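Local structure of ADP-ribosyltransferase (1OJZ) at residues V83-N88 with S137-V142; R129-N134 with Y189-V194; I152-E157 with I205-F210. The protein probably transfers the ADP-ribose part of NAD to an acceptor protein, as a bacterial mono-ADP-ribosyltransferase of the exoenzyme toxin family. One frame throughout, in Å; residues are numbered along the deposited sequence.

How the interactions relate
The three contacts belong to the two-sheet core of an ADP-ribosyltransferase fold. Interaction 3 pairs the parallel strands 152-158 and 203-209 inside the five-stranded mixed sheet; interaction 2, about 7 Å away between centres, adds the edge strand 130-133 to strand 187-196. Interaction 1, centred about 9 Å from interaction 3 and 14 Å from interaction 2, joins the opposite edge strand, 81-87, to strand 137-140 of the three-stranded sheet. Along the chain, interaction 1 closes before interaction 3 opens, whereas interaction 2 alternates with both. A salt bridge, Arg85 to Glu133, links interactions 1 and 2, which hold the nicotinamide and adenine ends of NAD respectively, with interaction 3 in the sheet between their strands.

Interaction 1: V83-N88 with S137-V142; sequences VYRLLN and SSTQLV. With NAD (nicotinamide-adenine-dinucleotide), chain B.
Carboxamide oxygen O7N of the bound NAD is gripped by both segments: Leu86 N donates to it at 3.0 Å, and Gln140 NE2 at 3.1 Å with an N-H...O angle of 160°. In return, NAD N7N donates to Leu86 O, so three bonds fix the rotation of the nicotinamide amide. Gln140 CG sits between its backbone N and carbonyl carbon (chi1 42°), from where the extended chain carries NE2 across Leu86 at about a right angle, 3.5 Å from Leu86 CD1. Its other amide atom, OE1, accepts from Ala146 N.

Next to this grip, Tyr84 and Gln140 form a single antiparallel hydrogen-bonded bridge, with Tyr84 N to Gln140 O at 2.7 Å. The extended Arg85 side chain gives NH2 to NAD O1A at 3.2 Å, while NH1 pairs with Glu133. A water in the guanidinium plane accepts from Arg85 NE at 2.9 Å and can link it across to Ser138 O or NAD O1N. Thr139 OG1 lies 3.5 Å from Val83 CB and is bonded to Val181 O.

The bridge joins edge strands of two sheets, their directions 114° apart: strand 152-158 flanks residues 83-87, strand 180-183 flanks 137-140, and helix 9-23 packs on Leu141 and Val142.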
loop_
_atom_site.group_PDB
_atom_site.type_symbol
_atom_site.label_atom_id
_atom_site.label_comp_id
_atom_site.label_asym_id
_atom_site.label_seq_id
_atom_site.Cartn_x
_atom_site.Cartn_y
_atom_site.Cartn_z
ATOM N N VAL A 83 -7.358 -1.866 -3.000
ATOM C CA VAL A 83 -6.841 -0.667 -2.361
ATOM C C VAL A 83 -5.690 -0.240 -3.256
ATOM O O VAL A 83 -5.088 -1.072 -3.946
ATOM C CB VAL A 83 -6.327 -0.918 -0.929
ATOM C CG1 VAL A 83 -7.505 -1.278 -0.019
ATOM C CG2 VAL A 83 -5.260 -2.018 -0.935
ATOM N N TYR A 84 -5.380 1.049 -3.248
ATOM C CA TYR A 84 -4.329 1.559 -4.111
ATOM C C TYR A 84 -3.125 2.153 -3.395
ATOM O O TYR A 84 -3.259 3.017 -2.533
ATOM C CB TYR A 84 -4.922 2.597 -5.070
ATOM C CG TYR A 84 -6.040 2.037 -5.924
ATOM C CD1 TYR A 84 -7.329 1.879 -5.412
ATOM C CD2 TYR A 84 -5.791 1.611 -7.224
ATOM C CE1 TYR A 84 -8.344 1.302 -6.182
ATOM C CE2 TYR A 84 -6.784 1.038 -7.999
ATOM C CZ TYR A 84 -8.059 0.882 -7.476
ATOM O OH TYR A 84 -9.031 0.285 -8.253
ATOM N N ARG A 85 -1.945 1.669 -3.768
ATOM C CA ARG A 85 -0.707 2.160 -3.198
ATOM C C ARG A 85 -0.018 2.972 -4.302
ATOM O O ARG A 85 0.522 2.410 -5.257
ATOM C CB ARG A 85 0.170 0.982 -2.734
ATOM C CG ARG A 85 1.393 1.415 -1.923
ATOM C CD ARG A 85 2.210 0.251 -1.358
ATOM N NE ARG A 85 3.374 0.744 -0.614
ATOM C CZ ARG A 85 4.503 0.061 -0.439
ATOM N NH1 ARG A 85 4.633 -1.162 -0.945
ATOM N NH2 ARG A 85 5.515 0.614 0.214
ATOM N N LEU A 86 -0.080 4.297 -4.191
ATOM C CA LEU A 86 0.546 5.161 -5.181
ATOM C C LEU A 86 2.032 5.275 -4.868
ATOM O O LEU A 86 2.418 5.564 -3.738
ATOM C CB LEU A 86 -0.132 6.534 -5.190
ATOM C CG LEU A 86 -1.412 6.591 -6.036
ATOM C CD1 LEU A 86 -2.370 5.473 -5.625
ATOM C CD2 LEU A 86 -2.081 7.949 -5.869
ATOM N N LEU A 87 2.865 5.034 -5.875
ATOM C CA LEU A 87 4.305 5.057 -5.675
ATOM C C LEU A 87 5.053 5.857 -6.736
ATOM O O LEU A 87 4.523 6.135 -7.814
ATOM C CB LEU A 87 4.827 3.614 -5.669
ATOM C CG LEU A 87 4.181 2.669 -4.650
ATOM C CD1 LEU A 87 4.380 1.217 -5.091
ATOM C CD2 LEU A 87 4.777 2.916 -3.274
ATOM N N ASN A 88 6.293 6.219 -6.410
ATOM C CA ASN A 88 7.165 6.956 -7.315
ATOM C C ASN A 88 8.009 5.921 -8.075
ATOM O O ASN A 88 8.021 4.739 -7.721
ATOM C CB ASN A 88 8.063 7.918 -6.524
ATOM C CG ASN A 88 7.267 9.008 -5.813
ATOM O OD1 ASN A 88 6.462 9.699 -6.430
ATOM N ND2 ASN A 88 7.490 9.161 -4.513
ATOM N N SER A 137 2.293 -1.169 4.706
ATOM C CA SER A 137 1.841 -0.679 3.407
ATOM C C SER A 137 0.710 0.337 3.557
ATOM O O SER A 137 -0.415 -0.008 3.948
ATOM C CB SER A 137 1.368 -1.836 2.515
ATOM O OG SER A 137 2.443 -2.678 2.120
ATOM N N SER A 138 1.018 1.590 3.232
ATOM C CA SER A 138 0.052 2.675 3.311
ATOM C C SER A 138 -0.692 2.768 1.979
ATOM O O SER A 138 -0.101 3.112 0.953
ATOM C CB SER A 138 0.783 3.990 3.592
ATOM O OG SER A 138 -0.136 5.060 3.734
ATOM N N THR A 139 -1.986 2.483 1.999
ATOM C CA THR A 139 -2.785 2.507 0.776
ATOM C C THR A 139 -4.038 3.363 0.900
ATOM O O THR A 139 -4.348 3.883 1.973
ATOM C CB THR A 139 -3.231 1.084 0.394
ATOM O OG1 THR A 139 -4.149 0.594 1.385
ATOM C CG2 THR A 139 -2.017 0.140 0.310
ATOM N N GLN A 140 -4.756 3.500 -0.213
ATOM C CA GLN A 140 -5.992 4.275 -0.236
ATOM C C GLN A 140 -7.140 3.478 -0.859
ATOM O O GLN A 140 -6.960 2.788 -1.872
ATOM C CB GLN A 140 -5.773 5.612 -0.973
ATOM C CG GLN A 140 -4.938 5.547 -2.237
ATOM C CD GLN A 140 -4.430 6.919 -2.687
ATOM O OE1 GLN A 140 -5.207 7.789 -3.078
ATOM N NE2 GLN A 140 -3.116 7.112 -2.628
ATOM N N LEU A 141 -8.308 3.552 -0.218
ATOM C CA LEU A 141 -9.514 2.849 -0.669
ATOM C C LEU A 141 -9.989 3.403 -1.996
ATOM O O LEU A 141 -10.621 2.707 -2.782
ATOM C CB LEU A 141 -10.656 3.014 0.344
ATOM C CG LEU A 141 -11.152 1.820 1.160
ATOM C CD1 LEU A 141 -12.439 2.227 1.885
ATOM C CD2 LEU A 141 -11.406 0.621 0.259
ATOM N N VAL A 142 -9.718 4.683 -2.215
ATOM C CA VAL A 142 -10.108 5.351 -3.447
ATOM C C VAL A 142 -8.850 5.901 -4.092
ATOM O O VAL A 142 -8.156 6.739 -3.509
ATOM C CB VAL A 142 -11.079 6.517 -3.167
ATOM C CG1 VAL A 142 -11.437 7.226 -4.476
ATOM C CG2 VAL A 142 -12.327 5.992 -2.473
HETATM P PA NAD B . 6.461 4.652 1.644
HETATM O O1A NAD B . 5.871 3.745 0.640
HETATM O O2A NAD B . 7.015 4.076 2.900
HETATM O O5B NAD B . 7.578 5.537 0.923
HETATM C C5B NAD B . 8.654 4.890 0.224
HETATM C C4B NAD B . 8.897 5.623 -1.069
HETATM O O4B NAD B . 9.935 4.796 -1.704
HETATM C C3B NAD B . 7.675 5.641 -2.034
HETATM O O3B NAD B . 7.455 7.020 -2.446
HETATM C C2B NAD B . 7.999 4.736 -3.201
HETATM O O2B NAD B . 8.007 5.261 -4.473
HETATM C C1B NAD B . 9.321 4.040 -2.753
HETATM N N9A NAD B . 9.071 2.688 -2.224
HETATM C C8A NAD B . 8.005 2.095 -1.529
HETATM N N7A NAD B . 8.193 0.829 -1.244
HETATM C C5A NAD B . 9.382 0.490 -1.739
HETATM C C6A NAD B . 10.136 -0.766 -1.736
HETATM N N6A NAD B . 9.670 -1.868 -1.187
HETATM N N1A NAD B . 11.369 -0.699 -2.371
HETATM C C2A NAD B . 11.897 0.396 -2.952
HETATM N N3A NAD B . 11.220 1.622 -2.975
HETATM C C4A NAD B . 9.964 1.626 -2.359
HETATM O O3 NAD B . 5.385 5.732 2.052
HETATM P PN NAD B . 4.382 6.621 1.138
HETATM O O1N NAD B . 3.581 5.707 0.320
HETATM O O2N NAD B . 5.231 7.643 0.457
HETATM O O5D NAD B . 3.426 7.203 2.285
HETATM C C5D NAD B . 3.914 8.150 3.268
HETATM C C4D NAD B . 2.764 8.946 3.771
HETATM O O4D NAD B . 1.677 8.965 2.744
HETATM C C3D NAD B . 2.081 8.377 5.069
HETATM O O3D NAD B . 1.892 9.435 6.039
HETATM C C2D NAD B . 0.717 7.837 4.596
HETATM O O2D NAD B . -0.230 7.883 5.635
HETATM C C1D NAD B . 0.391 8.779 3.371
HETATM N N1N NAD B . -0.597 8.264 2.324
HETATM C C2N NAD B . -0.024 7.543 1.196
HETATM C C3N NAD B . -0.685 6.595 0.502
HETATM C C7N NAD B . -0.059 5.900 -0.682
HETATM O O7N NAD B . -0.826 5.412 -1.545
HETATM N N7N NAD B . 1.274 5.841 -0.795
HETATM C C4N NAD B . -2.107 6.196 0.870
HETATM C C5N NAD B . -2.339 6.445 2.330
HETATM C C6N NAD B . -1.793 7.641 2.876
HETATM O O HOH W 1 2.619 -3.119 -0.756
HETATM O O HOH W 2 2.679 3.236 0.583
#

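Interaction 2: R129-N134 with Y189-V194; sequences RIYREN and YAVGSV. With NAD (nicotinamide-adenine-dinucleotide), chain B.
The Tyr189 ring carries Tyr131 CB over one face, 3.5 Å above the plane and offset toward the rim, in an antiparallel beta pairing at the edge of the mixed sheet of the ADP-ribosyltransferase fold. This is a CH-pi contact, with CB 3.9 Å from the ring centroid and 27° off its normal. At the ring's edge, in plane, a water bonds to Tyr189 OH at 2.7 Å; that hydroxyl is also hydrogen-bonded to the hydroxyl of Tyr91. Tyr189 CG lies between its backbone N and carbonyl carbon (chi1 56°), which swings the ring over the neighbouring strand. The Tyr131 ring, in turn, takes Val191 CG2 obliquely, 3.6 Å from CD1.

Tyr131 and Tyr189 are a hydrogen-bonded pair joined in both directions; Tyr131 N to Tyr189 O, at 2.8 Å, is almost straight at 174°. Ile130 and Ala190 are the adjoining non-hydrogen-bonded pair, their side chains on the other sheet face beside Phe210. Val191 N donates to Arg129 O, extending the pairing by one more bond. Met126 of helix 116-126 packs on both Tyr131 and Val191, and Leu154 and Leu156 touch Tyr189 on the same sheet face, across the intervening strand 203-209. In strand 187-196, Gly192 and Ser193 both face Thr206, a classic beta bulge.

Toward the cofactor, Arg48 and Gly135 N hold Glu133 OE2 in place, and Arg85 also holds OE1. The water on Tyr189 OH donates to Glu133 OE1 as well, and adenine N6A of NAD reaches that same oxygen at 2.9 Å.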
loop_
_atom_site.group_PDB
_atom_site.type_symbol
_atom_site.label_atom_id
_atom_site.label_comp_id
_atom_site.label_asym_id
_atom_site.label_seq_id
_atom_site.Cartn_x
_atom_site.Cartn_y
_atom_site.Cartn_z
ATOM N N ARG A 129 5.050 -13.047 -10.181
ATOM C CA ARG A 129 6.044 -13.009 -9.117
ATOM C C ARG A 129 5.480 -12.468 -7.812
ATOM O O ARG A 129 4.699 -11.514 -7.811
ATOM C CB ARG A 129 7.237 -12.157 -9.535
ATOM C CG ARG A 129 8.073 -12.778 -10.631
ATOM C CD ARG A 129 9.311 -11.948 -10.875
ATOM N NE ARG A 129 10.382 -12.761 -11.430
ATOM C CZ ARG A 129 10.386 -13.255 -12.659
ATOM N NH1 ARG A 129 9.371 -13.010 -13.479
ATOM N NH2 ARG A 129 11.404 -14.007 -13.061
ATOM N N ILE A 130 5.891 -13.076 -6.703
ATOM C CA ILE A 130 5.436 -12.654 -5.385
ATOM C C ILE A 130 6.420 -11.658 -4.792
ATOM O O ILE A 130 7.612 -11.944 -4.660
ATOM C CB ILE A 130 5.311 -13.848 -4.415
ATOM C CG1 ILE A 130 4.304 -14.864 -4.959
ATOM C CG2 ILE A 130 4.859 -13.358 -3.041
ATOM C CD1 ILE A 130 4.342 -16.193 -4.234
ATOM N N TYR A 131 5.923 -10.478 -4.452
ATOM C CA TYR A 131 6.767 -9.455 -3.858
ATOM C C TYR A 131 6.334 -9.268 -2.426
ATOM O O TYR A 131 5.206 -9.601 -2.071
ATOM C CB TYR A 131 6.648 -8.139 -4.624
ATOM C CG TYR A 131 7.263 -8.202 -6.000
ATOM C CD1 TYR A 131 6.499 -8.542 -7.113
ATOM C CD2 TYR A 131 8.620 -7.948 -6.184
ATOM C CE1 TYR A 131 7.076 -8.633 -8.382
ATOM C CE2 TYR A 131 9.209 -8.035 -7.444
ATOM C CZ TYR A 131 8.428 -8.379 -8.537
ATOM O OH TYR A 131 9.009 -8.498 -9.779
ATOM N N ARG A 132 7.231 -8.749 -1.601
ATOM C CA ARG A 132 6.912 -8.529 -0.197
ATOM C C ARG A 132 7.369 -7.165 0.274
ATOM O O ARG A 132 8.528 -6.798 0.103
ATOM C CB ARG A 132 7.570 -9.603 0.673
ATOM C CG ARG A 132 7.276 -9.494 2.171
ATOM C CD ARG A 132 8.211 -10.425 2.944
ATOM N NE ARG A 132 7.724 -10.785 4.273
ATOM C CZ ARG A 132 6.526 -11.315 4.517
ATOM N NH1 ARG A 132 5.689 -11.536 3.518
ATOM N NH2 ARG A 132 6.173 -11.648 5.752
ATOM N N GLU A 133 6.448 -6.413 0.864
ATOM C CA GLU A 133 6.771 -5.096 1.394
ATOM C C GLU A 133 7.191 -5.294 2.848
ATOM O O GLU A 133 6.378 -5.695 3.673
ATOM C CB GLU A 133 5.542 -4.180 1.324
ATOM C CG GLU A 133 5.775 -2.824 1.958
ATOM C CD GLU A 133 7.047 -2.181 1.451
ATOM O OE1 GLU A 133 7.162 -1.982 0.222
ATOM O OE2 GLU A 133 7.934 -1.880 2.281
ATOM N N ASN A 134 8.454 -5.021 3.166
ATOM C CA ASN A 134 8.928 -5.208 4.539
ATOM C C ASN A 134 8.411 -4.154 5.523
ATOM O O ASN A 134 8.292 -4.415 6.717
ATOM C CB ASN A 134 10.460 -5.263 4.581
ATOM C CG ASN A 134 11.012 -6.575 4.034
ATOM O OD1 ASN A 134 10.559 -7.653 4.413
ATOM N ND2 ASN A 134 12.000 -6.484 3.148
ATOM N N TYR A 189 2.351 -9.970 -2.176
ATOM C CA TYR A 189 1.424 -9.847 -3.291
ATOM C C TYR A 189 1.986 -10.394 -4.592
ATOM O O TYR A 189 3.141 -10.135 -4.948
ATOM C CB TYR A 189 0.992 -8.385 -3.460
ATOM C CG TYR A 189 2.130 -7.401 -3.638
ATOM C CD1 TYR A 189 2.559 -7.021 -4.909
ATOM C CD2 TYR A 189 2.786 -6.857 -2.531
ATOM C CE1 TYR A 189 3.613 -6.126 -5.073
ATOM C CE2 TYR A 189 3.848 -5.952 -2.687
ATOM C CZ TYR A 189 4.252 -5.595 -3.961
ATOM O OH TYR A 189 5.294 -4.707 -4.129
ATOM N N ALA A 190 1.153 -11.171 -5.283
ATOM C CA ALA A 190 1.509 -11.778 -6.557
ATOM C C ALA A 190 1.013 -10.885 -7.686
ATOM O O ALA A 190 -0.197 -10.653 -7.834
ATOM C CB ALA A 190 0.879 -13.169 -6.674
ATOM N N VAL A 191 1.961 -10.389 -8.475
ATOM C CA VAL A 191 1.669 -9.508 -9.589
ATOM C C VAL A 191 0.962 -10.199 -10.747
ATOM O O VAL A 191 1.469 -11.162 -11.320
ATOM C CB VAL A 191 2.967 -8.850 -10.108
ATOM C CG1 VAL A 191 2.705 -8.138 -11.426
ATOM C CG2 VAL A 191 3.497 -7.868 -9.059
ATOM N N GLY A 192 -0.213 -9.687 -11.091
ATOM C CA GLY A 192 -0.971 -10.256 -12.189
ATOM C C GLY A 192 -0.530 -9.647 -13.506
ATOM O O GLY A 192 -0.365 -10.348 -14.502
ATOM N N SER A 193 -0.342 -8.333 -13.519
ATOM C CA SER A 193 0.086 -7.654 -14.733
ATOM C C SER A 193 0.598 -6.252 -14.454
ATOM O O SER A 193 0.382 -5.693 -13.378
ATOM C CB SER A 193 -1.080 -7.567 -15.718
ATOM O OG SER A 193 -2.136 -6.793 -15.169
ATOM N N VAL A 194 1.292 -5.699 -15.441
ATOM C CA VAL A 194 1.813 -4.343 -15.372
ATOM C C VAL A 194 1.427 -3.719 -16.710
ATOM O O VAL A 194 1.883 -4.156 -17.771
ATOM C CB VAL A 194 3.347 -4.312 -15.198
ATOM C CG1 VAL A 194 3.840 -2.870 -15.215
ATOM C CG2 VAL A 194 3.736 -4.968 -13.877
HETATM P PA NAD B . 6.461 4.652 1.644
HETATM O O1A NAD B . 5.871 3.745 0.640
HETATM O O2A NAD B . 7.015 4.076 2.900
HETATM O O5B NAD B . 7.578 5.537 0.923
HETATM C C5B NAD B . 8.654 4.890 0.224
HETATM C C4B NAD B . 8.897 5.623 -1.069
HETATM O O4B NAD B . 9.935 4.796 -1.704
HETATM C C3B NAD B . 7.675 5.641 -2.034
HETATM O O3B NAD B . 7.455 7.020 -2.446
HETATM C C2B NAD B . 7.999 4.736 -3.201
HETATM O O2B NAD B . 8.007 5.261 -4.473
HETATM C C1B NAD B . 9.321 4.040 -2.753
HETATM N N9A NAD B . 9.071 2.688 -2.224
HETATM C C8A NAD B . 8.005 2.095 -1.529
HETATM N N7A NAD B . 8.193 0.829 -1.244
HETATM C C5A NAD B . 9.382 0.490 -1.739
HETATM C C6A NAD B . 10.136 -0.766 -1.736
HETATM N N6A NAD B . 9.670 -1.868 -1.187
HETATM N N1A NAD B . 11.369 -0.699 -2.371
HETATM C C2A NAD B . 11.897 0.396 -2.952
HETATM N N3A NAD B . 11.220 1.622 -2.975
HETATM C C4A NAD B . 9.964 1.626 -2.359
HETATM O O3 NAD B . 5.385 5.732 2.052
HETATM P PN NAD B . 4.382 6.621 1.138
HETATM O O1N NAD B . 3.581 5.707 0.320
HETATM O O2N NAD B . 5.231 7.643 0.457
HETATM O O5D NAD B . 3.426 7.203 2.285
HETATM C C5D NAD B . 3.914 8.150 3.268
HETATM C C4D NAD B . 2.764 8.946 3.771
HETATM O O4D NAD B . 1.677 8.965 2.744
HETATM C C3D NAD B . 2.081 8.377 5.069
HETATM O O3D NAD B . 1.892 9.435 6.039
HETATM C C2D NAD B . 0.717 7.837 4.596
HETATM O O2D NAD B . -0.230 7.883 5.635
HETATM C C1D NAD B . 0.391 8.779 3.371
HETATM N N1N NAD B . -0.597 8.264 2.324
HETATM C C2N NAD B . -0.024 7.543 1.196
HETATM C C3N NAD B . -0.685 6.595 0.502
HETATM C C7N NAD B . -0.059 5.900 -0.682
HETATM O O7N NAD B . -0.826 5.412 -1.545
HETATM N N7N NAD B . 1.274 5.841 -0.795
HETATM C C4N NAD B . -2.107 6.196 0.870
HETATM C C5N NAD B . -2.339 6.445 2.330
HETATM C C6N NAD B . -1.793 7.641 2.876
HETATM O O HOH W 3 6.927 -4.045 -2.084
#

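Interaction 3: I152-E157 with I205-F210; sequences IELKLE and ITAVVF
Ile152 and Ile205 meet on the tightly packed side of this parallel pairing, where Ile152 CG2 lies 3.7 Å from Ile205 CD1. On the same face, Leu156 reaches across to two residues: its CD2 is 3.9 Å from Ala207 CB, and its CB is 3.8 Å from Val209 CG2. Leu156 CG is anti to the carbonyl carbon (chi1 -64°), which brings CD2 within contact of both Ala207 and Val209. Leu154 CD2 approaches Ile205 O at 3.5 Å. All six of these side chains are buried, and Tyr189 covers the middle of this face by touching Leu154, Leu156 and Ala207.

The other face is looser and more polar. Lys155 and Thr206 extend alongside each other from neighbouring strands, with Lys155 CD 3.8 Å from Thr206 OG1. A water bonds to that hydroxyl at 2.8 Å and only weakly to Lys155 NZ, and Lys155 also makes a cation-pi contact with Tyr82. Glu157 runs alongside the exposed Val208, OE2 passing 3.7 Å from Val208 CG2, while OE1 bonds to Thr3.

Five backbone hydrogen bonds join the two strands in parallel register, running from Ile205 N to Glu153 O through to Val209 N to Glu157 O. Four are close to straight; Lys155 N to Ile205 O is the most bent, at 140°. The segment axes are turned 30° against each other, consistent with sheet twist. This parallel pair lies in the interior of the mixed sheet of the ADP-ribosyltransferase fold: strand 81-87 runs antiparallel beside residues 152-157, and strand 187-196 runs antiparallel beside residues 205-209.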
loop_
_atom_site.group_PDB
_atom_site.type_symbol
_atom_site.label_atom_id
_atom_site.label_comp_id
_atom_site.label_asym_id
_atom_site.label_seq_id
_atom_site.Cartn_x
_atom_site.Cartn_y
_atom_site.Cartn_z
ATOM N N ILE A 152 3.301 5.554 -10.435
ATOM C CA ILE A 152 2.848 4.175 -10.304
ATOM C C ILE A 152 1.656 3.987 -9.389
ATOM O O ILE A 152 1.542 4.624 -8.349
ATOM C CB ILE A 152 3.989 3.279 -9.769
ATOM C CG1 ILE A 152 5.159 3.302 -10.757
ATOM C CG2 ILE A 152 3.497 1.844 -9.558
ATOM C CD1 ILE A 152 6.443 2.758 -10.174
ATOM N N GLU A 153 0.765 3.094 -9.793
ATOM C CA GLU A 153 -0.389 2.775 -8.981
ATOM C C GLU A 153 -0.365 1.270 -8.775
ATOM O O GLU A 153 -0.568 0.500 -9.709
ATOM C CB GLU A 153 -1.684 3.184 -9.676
ATOM C CG GLU A 153 -2.928 2.807 -8.886
ATOM C CD GLU A 153 -4.207 3.215 -9.587
ATOM O OE1 GLU A 153 -4.466 4.433 -9.690
ATOM O OE2 GLU A 153 -4.947 2.316 -10.042
ATOM N N LEU A 154 -0.082 0.854 -7.551
ATOM C CA LEU A 154 -0.047 -0.562 -7.229
ATOM C C LEU A 154 -1.481 -0.917 -6.830
ATOM O O LEU A 154 -1.913 -0.590 -5.732
ATOM C CB LEU A 154 0.904 -0.803 -6.049
ATOM C CG LEU A 154 1.605 -2.152 -5.871
ATOM C CD1 LEU A 154 2.170 -2.224 -4.456
ATOM C CD2 LEU A 154 0.646 -3.294 -6.135
ATOM N N LYS A 155 -2.214 -1.567 -7.729
ATOM C CA LYS A 155 -3.602 -1.955 -7.480
ATOM C C LYS A 155 -3.622 -3.329 -6.815
ATOM O O LYS A 155 -3.399 -4.346 -7.470
ATOM C CB LYS A 155 -4.366 -1.990 -8.808
ATOM C CG LYS A 155 -5.835 -2.372 -8.708
ATOM C CD LYS A 155 -6.476 -2.321 -10.089
ATOM C CE LYS A 155 -7.968 -2.610 -10.045
ATOM N NZ LYS A 155 -8.563 -2.660 -11.414
ATOM N N LEU A 156 -3.916 -3.345 -5.517
ATOM C CA LEU A 156 -3.911 -4.570 -4.729
ATOM C C LEU A 156 -5.268 -5.148 -4.342
ATOM O O LEU A 156 -6.059 -4.503 -3.634
ATOM C CB LEU A 156 -3.092 -4.341 -3.455
ATOM C CG LEU A 156 -1.600 -4.033 -3.610
ATOM C CD1 LEU A 156 -1.042 -3.550 -2.282
ATOM C CD2 LEU A 156 -0.859 -5.277 -4.083
ATOM N N GLU A 157 -5.536 -6.373 -4.787
ATOM C CA GLU A 157 -6.800 -7.007 -4.437
ATOM C C GLU A 157 -6.647 -7.690 -3.090
ATOM O O GLU A 157 -5.820 -8.589 -2.925
ATOM C CB GLU A 157 -7.223 -8.036 -5.476
ATOM C CG GLU A 157 -8.556 -8.668 -5.119
ATOM C CD GLU A 157 -9.083 -9.589 -6.189
ATOM O OE1 GLU A 157 -10.266 -9.980 -6.086
ATOM O OE2 GLU A 157 -8.324 -9.920 -7.126
ATOM N N ILE A 205 0.183 -1.531 -11.688
ATOM C CA ILE A 205 0.695 -2.841 -11.313
ATOM C C ILE A 205 -0.433 -3.508 -10.541
ATOM O O ILE A 205 -0.693 -3.149 -9.393
ATOM C CB ILE A 205 1.927 -2.727 -10.390
ATOM C CG1 ILE A 205 3.078 -2.038 -11.135
ATOM C CG2 ILE A 205 2.327 -4.120 -9.901
ATOM C CD1 ILE A 205 4.293 -1.736 -10.276
ATOM N N THR A 206 -1.118 -4.455 -11.170
ATOM C CA THR A 206 -2.221 -5.147 -10.512
ATOM C C THR A 206 -1.723 -6.440 -9.889
ATOM O O THR A 206 -1.047 -7.235 -10.545
ATOM C CB THR A 206 -3.359 -5.458 -11.496
ATOM O OG1 THR A 206 -3.811 -4.236 -12.095
ATOM C CG2 THR A 206 -4.535 -6.125 -10.762
ATOM N N ALA A 207 -2.056 -6.639 -8.617
ATOM C CA ALA A 207 -1.624 -7.819 -7.889
ATOM C C ALA A 207 -2.658 -8.284 -6.876
ATOM O O ALA A 207 -3.566 -7.544 -6.496
ATOM C CB ALA A 207 -0.296 -7.526 -7.168
ATOM N N VAL A 208 -2.507 -9.527 -6.440
ATOM C CA VAL A 208 -3.406 -10.098 -5.452
ATOM C C VAL A 208 -2.632 -10.360 -4.173
ATOM O O VAL A 208 -1.599 -11.035 -4.176
ATOM C CB VAL A 208 -4.034 -11.421 -5.937
ATOM C CG1 VAL A 208 -4.953 -11.979 -4.856
ATOM C CG2 VAL A 208 -4.818 -11.181 -7.228
ATOM N N VAL A 209 -3.146 -9.809 -3.084
ATOM C CA VAL A 209 -2.538 -9.953 -1.772
ATOM C C VAL A 209 -2.887 -11.294 -1.119
ATOM O O VAL A 209 -4.013 -11.781 -1.235
ATOM C CB VAL A 209 -3.003 -8.802 -0.850
ATOM C CG1 VAL A 209 -2.539 -9.038 0.585
ATOM C CG2 VAL A 209 -2.444 -7.487 -1.372
ATOM N N PHE A 210 -1.911 -11.900 -0.446
ATOM C CA PHE A 210 -2.162 -13.159 0.242
ATOM C C PHE A 210 -2.770 -12.838 1.603
ATOM O O PHE A 210 -2.210 -12.059 2.376
ATOM C CB PHE A 210 -0.868 -13.965 0.418
ATOM C CG PHE A 210 -0.291 -14.468 -0.873
ATOM C CD1 PHE A 210 0.587 -13.685 -1.614
ATOM C CD2 PHE A 210 -0.647 -15.719 -1.364
ATOM C CE1 PHE A 210 1.103 -14.140 -2.828
ATOM C CE2 PHE A 210 -0.138 -16.186 -2.580
ATOM C CZ PHE A 210 0.739 -15.395 -3.311
HETATM O O HOH W 4 -6.231 -4.029 -13.438
#